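Local coordinates for hypothetical protein (Parabacteroides merdae, PDB 4OO3) that is a putative oxidoreductase that probably binds a nicotinamide adenine dinucleotide cofactor through its Rossmann-fold domain, at residues I15-G20 with T102-K107. Numbering follows the deposited sequence.
Sequences ITLDPG and TEYIKK
The ring of Tyr104 has Leu17 over one face and the carboxylate of Asp18 at its edge. Leu17 reaches it with one branch. Its CD2 methyl lies 3.7 Å from Tyr104 CG and about as far from Tyr104 CB. The methyl therefore covers the root of the ring rather than its middle. This is an off-centre CH-pi contact, with Leu17 CD2 4.2 Å from the centroid of the Tyr104 ring and 29° off the normal. The CA–CB bond of Leu17 points toward helix 98-110, and with CG anti to the backbone N (chi1 -180°) the CD2 methyl comes to lie over the base of the ring.

At the far end of the ring, Asp18 OD2 lies in the ring plane and forms a hydrogen bond with Tyr104 OH, 2.8 Å away. The carboxylate is turned 74° from the ring. Asp18 CB stands above the rim on the Leu17 side, 3.7 Å from Tyr104 CE2. Tyr104 OH has a second hydrogen-bond partner, the hydroxyl of Tyr79 in helix 79-86. Leu17 touches Tyr79, Leu80 and Met83 of the same helix.

The contact joins the end of the first strand of the parallel Rossmann sheet, and the turn that follows, to helix 98-110. In Rossmann folds this strand end commonly borders the dinucleotide site. A leucine in place of Tyr104 would probably leave Asp18 and Tyr79 without their shared hydroxyl partner and reduce the cover over Leu17. All three touching residues are buried. The tyrosine thus combines an apolar face with a polar tip, and its hydroxyl, shared between Asp18 and Tyr79, probably helps to satisfy the buried carboxylate.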
loop_
_atom_site.group_PDB
_atom_site.type_symbol
_atom_site.label_atom_id
_atom_site.label_comp_id
_atom_site.label_asym_id
_atom_site.label_seq_id
_atom_site.Cartn_x
_atom_site.Cartn_y
_atom_site.Cartn_z
ATOM N N ILE A 15 -16.367 -4.298 12.694
ATOM C CA ILE A 15 -16.231 -3.156 13.575
ATOM C C ILE A 15 -15.379 -2.143 12.840
ATOM O O ILE A 15 -14.329 -2.482 12.330
ATOM C CB ILE A 15 -15.484 -3.514 14.868
ATOM C CG1 ILE A 15 -16.218 -4.619 15.630
ATOM C CG2 ILE A 15 -15.311 -2.270 15.727
ATOM C CD1 ILE A 15 -15.404 -5.237 16.748
ATOM N N THR A 16 -15.814 -0.899 12.794
ATOM C CA THR A 16 -14.993 0.132 12.199
ATOM C C THR A 16 -14.513 1.037 13.312
ATOM O O THR A 16 -15.309 1.696 13.958
ATOM C CB THR A 16 -15.775 0.905 11.131
ATOM O OG1 THR A 16 -16.381 -0.034 10.233
ATOM C CG2 THR A 16 -14.843 1.831 10.350
ATOM N N LEU A 17 -13.204 1.043 13.547
ATOM C CA LEU A 17 -12.626 1.747 14.684
ATOM C C LEU A 17 -11.898 3.008 14.244
ATOM O O LEU A 17 -10.906 2.938 13.515
ATOM C CB LEU A 17 -11.662 0.831 15.421
ATOM C CG LEU A 17 -10.974 1.433 16.647
ATOM C CD1 LEU A 17 -11.970 1.782 17.742
ATOM C CD2 LEU A 17 -9.930 0.451 17.137
ATOM N N ASP A 18 -12.397 4.152 14.706
ATOM C CA ASP A 18 -11.797 5.452 14.442
ATOM C C ASP A 18 -11.381 5.615 12.978
ATOM O O ASP A 18 -10.208 5.815 12.685
ATOM C CB ASP A 18 -10.603 5.664 15.377
ATOM C CG ASP A 18 -10.076 7.094 15.355
ATOM O OD1 ASP A 18 -10.820 8.015 14.967
ATOM O OD2 ASP A 18 -8.907 7.298 15.738
ATOM N N PRO A 19 -12.351 5.513 12.052
ATOM C CA PRO A 19 -12.042 5.645 10.632
ATOM C C PRO A 19 -11.667 7.077 10.299
ATOM O O PRO A 19 -12.312 8.009 10.776
ATOM C CB PRO A 19 -13.352 5.259 9.952
ATOM C CG PRO A 19 -14.401 5.648 10.932
ATOM C CD PRO A 19 -13.800 5.363 12.284
ATOM N N GLY A 20 -10.603 7.246 9.524
ATOM C CA GLY A 20 -10.147 8.579 9.134
ATOM C C GLY A 20 -9.601 8.659 7.727
ATOM O O GLY A 20 -9.000 9.660 7.366
ATOM N N THR A 102 -1.341 1.247 15.894
ATOM C CA THR A 102 -0.714 0.016 16.363
ATOM C C THR A 102 -1.257 -0.388 17.743
ATOM O O THR A 102 -1.536 -1.569 17.992
ATOM C CB THR A 102 0.830 0.128 16.371
ATOM O OG1 THR A 102 1.269 0.866 15.219
ATOM C CG2 THR A 102 1.464 -1.255 16.347
ATOM N N GLU A 103 -1.444 0.595 18.621
ATOM C CA GLU A 103 -2.046 0.340 19.936
ATOM C C GLU A 103 -3.477 -0.187 19.784
ATOM O O GLU A 103 -3.836 -1.175 20.416
ATOM C CB GLU A 103 -2.010 1.603 20.804
ATOM C CG GLU A 103 -2.452 1.408 22.251
ATOM C CD GLU A 103 -1.670 0.329 22.995
ATOM O OE1 GLU A 103 -0.440 0.204 22.788
ATOM O OE2 GLU A 103 -2.296 -0.391 23.803
ATOM N N TYR A 104 -4.278 0.457 18.938
ATOM C CA TYR A 104 -5.608 -0.047 18.607
ATOM C C TYR A 104 -5.550 -1.512 18.193
ATOM O O TYR A 104 -6.328 -2.336 18.664
ATOM C CB TYR A 104 -6.212 0.705 17.415
ATOM C CG TYR A 104 -6.662 2.135 17.621
ATOM C CD1 TYR A 104 -6.838 2.687 18.891
ATOM C CD2 TYR A 104 -6.967 2.923 16.515
ATOM C CE1 TYR A 104 -7.282 3.992 19.039
ATOM C CE2 TYR A 104 -7.404 4.223 16.655
ATOM C CZ TYR A 104 -7.561 4.751 17.916
ATOM O OH TYR A 104 -7.999 6.049 18.025
ATOM N N ILE A 105 -4.641 -1.819 17.274
ATOM C CA ILE A 105 -4.505 -3.176 16.753
ATOM C C ILE A 105 -4.195 -4.175 17.860
ATOM O O ILE A 105 -4.803 -5.237 17.921
ATOM C CB ILE A 105 -3.440 -3.252 15.631
ATOM C CG1 ILE A 105 -3.973 -2.571 14.361
ATOM C CG2 ILE A 105 -3.073 -4.701 15.324
ATOM C CD1 ILE A 105 -2.968 -2.441 13.231
ATOM N N LYS A 106 -3.250 -3.844 18.730
ATOM C CA LYS A 106 -2.874 -4.752 19.810
ATOM C C LYS A 106 -4.068 -5.101 20.718
ATOM O O LYS A 106 -4.336 -6.274 20.988
ATOM C CB LYS A 106 -1.734 -4.159 20.650
ATOM C CG LYS A 106 -1.021 -5.199 21.495
ATOM C CD LYS A 106 -0.394 -4.599 22.738
ATOM C CE LYS A 106 -1.431 -4.308 23.812
ATOM N NZ LYS A 106 -0.803 -4.269 25.163
ATOM N N LYS A 107 -4.792 -4.082 21.168
ATOM C CA LYS A 107 -5.895 -4.288 22.111
ATOM C C LYS A 107 -7.041 -5.059 21.484
ATOM O O LYS A 107 -7.738 -5.816 22.165
ATOM C CB LYS A 107 -6.409 -2.958 22.648
ATOM C CG LYS A 107 -5.338 -2.148 23.357
ATOM C CD LYS A 107 -5.936 -1.223 24.395
ATOM C CE LYS A 107 -6.284 -1.996 25.654
ATOM N NZ LYS A 107 -7.005 -1.138 26.621
#